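PDB 6N1B: carbohydrate-binding protein from Flavonifractor plautii, which removes the acetyl group from N-acetylgalactosamine, probably in the blood group A antigen, and here holds the related blood group B trisaccharide. Local coordinates for residues S198-R201 / Y202-L205; Y230-G233 / Q234-F237. All blocks are in the same frame, centred on the assembly; numbering follows the deposited sequence.

Overall arrangement
Successive four-stranded antiparallel sheets, consistent with a beta-propeller, carry both contacts on loops that border one glycan pocket. Contact 1 links two sheets, running from strand 193-198 to strand 207-212, whereas contact 2 connects strands 217-224 and 237-243 within the second of them. Their centres lie about 13 Å apart, and both touch the alpha-galactose. Each is partly buried: Tyr202 and Tyr230 are enclosed beside the sugar, while Gln234 and Ala235 lie at the surface. Chemistry follows place. Residues 198-205 fold round a carboxylate, waters and an arginine-tyrosine pair; residues 230-237 rely on backbone turn bonds, a glycine and asparagine amides, with Tyr230 meeting two sugars.

Contact 1 of 2, residues S198-R201 / Y202-L205; sequences SPDR and YDML. With GLA (alpha-D-galactopyranose), chain B.
Ser198 forms an ST turn with Asp200 and hydrogen-bonds to Asp203 just beyond it, in the loop that connects two sheets of the apparent beta-propeller. The hydroxyl works both ways. Ser198 OG accepts the backbone N-H of Asp200 at 3.1 Å, the bond that defines the turn, and donates to Asp203 OD2 at 2.8 Å, meeting the carboxylate on its syn side though 26° out of its plane. A short side chain with a hydroxyl suits this double role close to the backbone. At Asp203, chi1 of 71° tucks CG between the two backbone arms and folds the carboxylate back over the turn.

Water extends the polar network. Water 1 donates to Asp200 O and to Asp203 OD1 while accepting the N-H of Asp203, so one molecule bridges main chain and carboxylate. Water 2 donates to Asp203 OD2 at 2.9 Å. Asp200 OD2 comes within 4.1 Å of Asp203 OD2; such closeness would probably raise the pKa of one carboxylate, offset at Asp203 by the Ser198 hydroxyl. Water 3 ties Arg201 O to Met204 N.

Ring packing comes next, with the polar ends that flank it. Arg201 CB makes a CH-pi contact 3.4 Å from the Tyr202 ring centroid, almost on its normal, and C6 of the alpha-galactose covers the opposite face. A flat aromatic thus turns one side to the protein and the other to the ligand. The arginine's bend at chi3 turns a guanidinium face over the CE2 edge of the ring, the planes tilted by 35°; NE forms a salt bridge with Asp227, and NH1 bonds to Asp141 O. Tyr202 OH also bonds to Asp141, a pocket residue. Leu205 adds a branched apolar wall beside the sugar, its CD2 3.7 Å from galactose O4.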
ATOM      1  N   SER A 198       5.835  13.308 -13.269  1.00 10.59           N
ATOM      2  CA  SER A 198       5.622  12.873 -14.655  1.00 11.30           C
ATOM      3  C   SER A 198       4.578  13.725 -15.265  1.00 10.48           C
ATOM      4  O   SER A 198       3.598  14.092 -14.665  1.00 11.83           O
ATOM      5  CB  SER A 198       5.092  11.401 -14.670  1.00 13.60           C
ATOM      6  OG  SER A 198       4.775  11.059 -16.019  1.00 13.53           O
ATOM      7  N   PRO A 199       4.693  13.981 -16.600  1.00 12.91           N
ATOM      8  CA  PRO A 199       3.671  14.737 -17.269  1.00 13.51           C
ATOM      9  C   PRO A 199       2.378  13.921 -17.556  1.00 12.43           C
ATOM     10  O   PRO A 199       1.344  14.533 -17.848  1.00 13.95           O
ATOM     11  CB  PRO A 199       4.308  15.113 -18.591  1.00 15.77           C
ATOM     12  CG  PRO A 199       5.283  14.054 -18.880  1.00 16.08           C
ATOM     13  CD  PRO A 199       5.860  13.690 -17.486  1.00 14.69           C
ATOM     14  N   ASP A 200       2.450  12.604 -17.459  1.00 12.46           N
ATOM     15  CA  ASP A 200       1.242  11.756 -17.636  1.00 13.23           C
ATOM     16  C   ASP A 200       0.602  11.603 -16.269  1.00 11.99           C
ATOM     17  O   ASP A 200       1.287  11.711 -15.219  1.00 11.73           O
ATOM     18  CB  ASP A 200       1.643  10.405 -18.278  1.00 13.99           C
ATOM     19  CG  ASP A 200       1.879  10.557 -19.796  1.00 19.46           C
ATOM     20  OD1 ASP A 200       1.345  11.507 -20.391  1.00 21.94           O
ATOM     21  OD2 ASP A 200       2.643   9.856 -20.297  1.00 28.83           O
ATOM     22  N   ARG A 201      -0.656  11.299 -16.277  1.00 10.63           N
ATOM     23  CA  ARG A 201      -1.411  11.288 -14.963  1.00 10.06           C
ATOM     24  C   ARG A 201      -1.287   9.991 -14.179  1.00 10.11           C
ATOM     25  O   ARG A 201      -1.308  10.058 -12.953  1.00 10.26           O
ATOM     26  CB  ARG A 201      -2.899  11.467 -15.222  1.00 11.25           C
ATOM     27  CG  ARG A 201      -3.227  12.917 -15.654  1.00 10.78           C
ATOM     28  CD  ARG A 201      -4.706  13.100 -16.030  1.00 12.66           C
ATOM     29  NE  ARG A 201      -4.935  12.392 -17.324  1.00 12.88           N
ATOM     30  CZ  ARG A 201      -6.124  12.178 -17.842  1.00 14.56           C
ATOM     31  NH1 ARG A 201      -7.205  12.683 -17.287  1.00 15.34           N
ATOM     32  NH2 ARG A 201      -6.189  11.531 -19.008  1.00 19.89           N
ATOM     33  N   TYR A 202      -1.049   8.809 -14.821  1.00  8.89           N
ATOM     34  CA  TYR A 202      -1.304   7.546 -14.205  1.00  9.20           C
ATOM     35  C   TYR A 202      -0.223   6.543 -14.460  1.00  8.44           C
ATOM     36  O   TYR A 202      -0.419   5.320 -14.485  1.00  9.25           O
ATOM     37  CB  TYR A 202      -2.688   6.993 -14.595  1.00  9.65           C
ATOM     38  CG  TYR A 202      -3.813   8.000 -14.333  1.00  9.60           C
ATOM     39  CD1 TYR A 202      -4.043   8.537 -13.035  1.00 10.39           C
ATOM     40  CD2 TYR A 202      -4.671   8.348 -15.326  1.00 11.28           C
ATOM     41  CE1 TYR A 202      -5.028   9.436 -12.823  1.00 11.15           C
ATOM     42  CE2 TYR A 202      -5.660   9.281 -15.091  1.00 11.52           C
ATOM     43  CZ  TYR A 202      -5.862   9.858 -13.884  1.00 10.57           C
ATOM     44  OH  TYR A 202      -6.823  10.816 -13.698  1.00 12.42           O
ATOM     45  N   ASP A 203       1.037   7.018 -14.557  1.00  9.06           N
ATOM     46  CA  ASP A 203       2.138   6.115 -14.924  1.00  9.24           C
ATOM     47  C   ASP A 203       3.063   5.757 -13.805  1.00  8.16           C
ATOM     48  O   ASP A 203       4.049   5.105 -14.071  1.00 10.02           O
ATOM     49  CB  ASP A 203       2.918   6.650 -16.132  1.00  9.62           C
ATOM     50  CG  ASP A 203       3.783   7.868 -15.928  1.00 12.81           C
ATOM     51  OD1 ASP A 203       3.968   8.329 -14.767  1.00 12.01           O
ATOM     52  OD2 ASP A 203       4.365   8.390 -16.925  1.00 17.57           O
ATOM     53  N   MET A 204       2.671   6.059 -12.534  1.00  9.05           N
ATOM     54  CA  MET A 204       3.475   5.719 -11.360  1.00 10.11           C
ATOM     55  C   MET A 204       2.563   5.261 -10.206  1.00 10.04           C
ATOM     56  O   MET A 204       2.656   5.751  -9.091  1.00  9.72           O
ATOM     57  CB  MET A 204       4.328   6.984 -10.898  1.00 16.20           C
ATOM     58  CG  MET A 204       5.053   7.651 -11.769  1.00 22.04           C
ATOM     59  SD  MET A 204       5.943   9.007 -11.113  1.00 13.90           S
ATOM     60  CE  MET A 204       4.824  10.372 -10.939  1.00 15.26           C
ATOM     61  N   LEU A 205       1.557   4.419 -10.514  1.00  8.58           N
ATOM     62  CA  LEU A 205       0.604   4.004  -9.512  1.00  7.61           C
ATOM     63  C   LEU A 205       1.189   3.064  -8.483  1.00  8.24           C
ATOM     64  O   LEU A 205       2.048   2.225  -8.749  1.00  8.67           O
ATOM     65  CB  LEU A 205      -0.637   3.378 -10.110  1.00  8.10           C
ATOM     66  CG  LEU A 205      -1.417   4.201 -11.180  1.00  9.31           C
ATOM     67  CD1 LEU A 205      -2.684   3.565 -11.518  1.00 10.14           C
ATOM     68  CD2 LEU A 205      -1.652   5.640 -10.671  1.00 10.37           C
TER
HETATM   69  C1  GLA B   3      -8.583   4.733  -9.629  1.00 16.88           C
HETATM   70  C2  GLA B   3      -7.514   5.030  -8.526  1.00 14.12           C
HETATM   71  C3  GLA B   3      -7.004   6.471  -8.686  1.00 22.29           C
HETATM   72  C4  GLA B   3      -6.479   6.750 -10.142  1.00 15.92           C
HETATM   73  C5  GLA B   3      -7.528   6.268 -11.191  1.00 18.54           C
HETATM   74  C6  GLA B   3      -6.965   6.187 -12.552  1.00 20.19           C
HETATM   75  O2  GLA B   3      -8.210   4.880  -7.232  1.00 20.90           O
HETATM   76  O3  GLA B   3      -5.914   6.841  -7.529  1.00 20.41           O
HETATM   77  O4  GLA B   3      -5.293   6.055 -10.236  1.00 18.65           O
HETATM   78  O5  GLA B   3      -7.936   4.850 -10.948  1.00 17.06           O
HETATM   79  O6  GLA B   3      -7.977   5.822 -13.587  1.00 14.53           O
HETATM   80  O   HOH W   1       2.037   9.673 -13.533  1.00 11.53           O
HETATM   81  O   HOH W   2       3.193   7.648 -19.441  1.00 30.43           O
HETATM   82  O   HOH W   3       0.932   8.191 -11.505  1.00  9.81           O

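Contact 2 of 2, residues Y230-G233 / Q234-F237; sequences YQNG and QANF. With GAL (beta-D-galactopyranose), chain C; GLA (alpha-D-galactopyranose), chain B.
Asn232 and Asn236 run past one another in opposite directions, their amide planes nearly coplanar at 20° apart. Asn236 OD1 comes to 3.2 Å from Asn232 CB, an approach set by the Asn236 torsion that places CG beside its own backbone N (chi1 -63°). The other end of this amide is firmly held: Asn236 ND2 donates to Pro270 O and, at 3.0 Å, to water 4, which also accepts the N-H of Gly233. An asparagine suits the buried site because its short amide can meet carbonyl and water together.

Gly233 has a positive phi (65°), which favours glycine. Gly233 O accepts Asn236 N at 3.0 Å, and Ala235 N bonds weakly to Asn232 O; each bond spans three residues, in keeping with the short 3-10 segment at 234-235. Tyr230 turns away toward the glycan. Its ring presents a face to beta-galactose, with CD2 3.6 Å from C6, and its backbone N donates to O6 of the alpha-galactose. Trp271 of strand 269-278 meets the same ring edge-to-face.

Gln234 NE2 bonds to the carbonyls of Phe291, the last residue of strand 283-291, and of Gly293 just after it. Phe237 leads into strand 237-243, its backbone hydrogen-bonded to Asn224 of strand 217-224.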
ATOM      1  N   TYR A 230      -7.406   3.321 -14.864  1.00  9.63           N
ATOM      2  CA  TYR A 230      -8.135   2.072 -14.499  1.00 10.12           C
ATOM      3  C   TYR A 230      -8.490   1.179 -15.708  1.00  9.22           C
ATOM      4  O   TYR A 230      -8.461  -0.026 -15.620  1.00 10.39           O
ATOM      5  CB  TYR A 230      -9.402   2.422 -13.674  1.00 10.40           C
ATOM      6  CG  TYR A 230      -9.994   1.305 -12.896  1.00  9.79           C
ATOM      7  CD1 TYR A 230      -9.472   0.930 -11.675  1.00 11.23           C
ATOM      8  CD2 TYR A 230     -11.058   0.562 -13.372  1.00 10.16           C
ATOM      9  CE1 TYR A 230     -10.013  -0.090 -10.908  1.00 10.29           C
ATOM     10  CE2 TYR A 230     -11.647  -0.414 -12.622  1.00  9.96           C
ATOM     11  CZ  TYR A 230     -11.128  -0.750 -11.373  1.00  9.84           C
ATOM     12  OH  TYR A 230     -11.714  -1.836 -10.633  1.00 11.92           O
ATOM     13  N   GLN A 231      -8.840   1.866 -16.852  1.00 10.20           N
ATOM     14  CA  GLN A 231      -9.207   1.068 -18.068  1.00 11.19           C
ATOM     15  C   GLN A 231      -8.040   0.735 -18.987  1.00 11.00           C
ATOM     16  O   GLN A 231      -8.266   0.138 -20.039  1.00 11.99           O
ATOM     17  CB  GLN A 231     -10.294   1.786 -18.848  1.00 11.64           C
ATOM     18  CG  GLN A 231     -11.540   2.083 -18.046  1.00 14.53           C
ATOM     19  CD  GLN A 231     -12.322   0.869 -17.547  1.00 16.69           C
ATOM     20  OE1 GLN A 231     -12.225  -0.197 -18.085  1.00 15.64           O
ATOM     21  NE2 GLN A 231     -13.069   1.060 -16.395  1.00 18.27           N
ATOM     22  N   ASN A 232      -6.811   1.059 -18.587  1.00  9.77           N
ATOM     23  CA  ASN A 232      -5.641   0.693 -19.393  1.00  9.38           C
ATOM     24  C   ASN A 232      -5.501  -0.799 -19.486  1.00  9.35           C
ATOM     25  O   ASN A 232      -5.013  -1.336 -20.546  1.00 10.89           O
ATOM     26  CB  ASN A 232      -4.389   1.391 -18.862  1.00  9.56           C
ATOM     27  CG  ASN A 232      -3.245   1.424 -19.835  1.00  9.89           C
ATOM     28  OD1 ASN A 232      -2.074   0.890 -19.499  1.00 12.59           O
ATOM     29  ND2 ASN A 232      -3.452   2.088 -20.928  1.00  9.46           N
ATOM     30  N   GLY A 233      -5.809  -1.512 -18.420  1.00  9.11           N
ATOM     31  CA  GLY A 233      -5.881  -2.956 -18.480  1.00  9.26           C
ATOM     32  C   GLY A 233      -4.631  -3.706 -18.753  1.00  9.14           C
ATOM     33  O   GLY A 233      -3.591  -3.516 -18.096  1.00  9.25           O
ATOM     34  N   GLN A 234      -4.683  -4.627 -19.756  1.00  9.31           N
ATOM     35  CA  GLN A 234      -3.589  -5.541 -20.095  1.00  9.21           C
ATOM     36  C   GLN A 234      -2.376  -4.789 -20.692  1.00  9.25           C
ATOM     37  O   GLN A 234      -1.358  -5.407 -20.859  1.00 10.81           O
ATOM     38  CB  GLN A 234      -4.114  -6.644 -21.022  1.00  9.38           C
ATOM     39  CG  GLN A 234      -5.051  -7.627 -20.350  1.00  9.28           C
ATOM     40  CD  GLN A 234      -4.428  -8.359 -19.183  1.00 11.59           C
ATOM     41  OE1 GLN A 234      -3.278  -8.798 -19.239  1.00 12.13           O
ATOM     42  NE2 GLN A 234      -5.270  -8.478 -18.081  1.00 14.64           N
ATOM     43  N   ALA A 235      -2.487  -3.470 -20.965  1.00  8.42           N
ATOM     44  CA  ALA A 235      -1.365  -2.652 -21.360  1.00  9.33           C
ATOM     45  C   ALA A 235      -0.506  -2.179 -20.199  1.00 10.24           C
ATOM     46  O   ALA A 235       0.556  -1.570 -20.404  1.00 10.90           O
ATOM     47  CB  ALA A 235      -1.794  -1.463 -22.188  1.00 11.20           C
ATOM     48  N   ASN A 236      -0.959  -2.434 -18.954  1.00  8.34           N
ATOM     49  CA  ASN A 236      -0.226  -2.019 -17.768  1.00  8.32           C
ATOM     50  C   ASN A 236       1.104  -2.788 -17.660  1.00  8.00           C
ATOM     51  O   ASN A 236       1.185  -3.955 -17.988  1.00  9.13           O
ATOM     52  CB  ASN A 236      -1.011  -2.274 -16.491  1.00  8.52           C
ATOM     53  CG  ASN A 236      -2.298  -1.473 -16.418  1.00  9.16           C
ATOM     54  OD1 ASN A 236      -2.491  -0.503 -17.127  1.00  9.15           O
ATOM     55  ND2 ASN A 236      -3.102  -1.784 -15.365  1.00  8.87           N
ATOM     56  N   PHE A 237       2.112  -2.113 -17.059  1.00  8.04           N
ATOM     57  CA  PHE A 237       3.412  -2.791 -16.778  1.00  8.63           C
ATOM     58  C   PHE A 237       4.097  -2.050 -15.620  1.00  8.31           C
ATOM     59  O   PHE A 237       4.002  -0.838 -15.492  1.00  7.96           O
ATOM     60  CB  PHE A 237       4.311  -2.858 -18.040  1.00  8.66           C
ATOM     61  CG  PHE A 237       4.719  -1.521 -18.579  1.00  8.79           C
ATOM     62  CD1 PHE A 237       3.925  -0.842 -19.378  1.00  9.71           C
ATOM     63  CD2 PHE A 237       5.945  -1.021 -18.229  1.00 10.57           C
ATOM     64  CE1 PHE A 237       4.264   0.351 -19.870  1.00 11.16           C
ATOM     65  CE2 PHE A 237       6.361   0.215 -18.745  1.00 11.26           C
ATOM     66  CZ  PHE A 237       5.520   0.890 -19.595  1.00 11.33           C
TER
HETATM   67  C1  GAL C   1     -12.854   6.288 -11.579  1.00 21.93           C
HETATM   68  C2  GAL C   1     -11.779   6.471 -10.513  1.00 19.13           C
HETATM   69  C3  GAL C   1     -10.764   5.338 -10.645  1.00 19.78           C
HETATM   70  C4  GAL C   1     -11.346   3.935 -10.571  1.00 21.53           C
HETATM   71  C5  GAL C   1     -12.477   3.944 -11.585  1.00 20.78           C
HETATM   72  C6  GAL C   1     -13.252   2.651 -11.358  1.00 23.68           C
HETATM   73  O1  GAL C   1     -13.803   7.322 -11.458  1.00 29.60           O
HETATM   74  O2  GAL C   1     -11.083   7.752 -10.755  1.00 19.85           O
HETATM   75  O3  GAL C   1      -9.717   5.607  -9.568  1.00 20.21           O
HETATM   76  O4  GAL C   1     -11.817   3.808  -9.214  1.00 22.37           O
HETATM   77  O5  GAL C   1     -13.409   4.994 -11.291  1.00 25.21           O
HETATM   78  O6  GAL C   1     -14.144   2.520 -12.456  1.00 31.67           O
HETATM   79  C1  GLA B   3      -8.583   4.733  -9.629  1.00 16.88           C
HETATM   80  C2  GLA B   3      -7.514   5.030  -8.526  1.00 14.12           C
HETATM   81  C3  GLA B   3      -7.004   6.471  -8.686  1.00 22.29           C
HETATM   82  C4  GLA B   3      -6.479   6.750 -10.142  1.00 15.92           C
HETATM   83  C5  GLA B   3      -7.528   6.268 -11.191  1.00 18.54           C
HETATM   84  C6  GLA B   3      -6.965   6.187 -12.552  1.00 20.19           C
HETATM   85  O2  GLA B   3      -8.210   4.880  -7.232  1.00 20.90           O
HETATM   86  O3  GLA B   3      -5.914   6.841  -7.529  1.00 20.41           O
HETATM   87  O4  GLA B   3      -5.293   6.055 -10.236  1.00 18.65           O
HETATM   88  O5  GLA B   3      -7.936   4.850 -10.948  1.00 17.06           O
HETATM   89  O6  GLA B   3      -7.977   5.822 -13.587  1.00 14.53           O
HETATM   90  O   HOH W   4      -5.732  -0.468 -15.696  1.00  9.52           O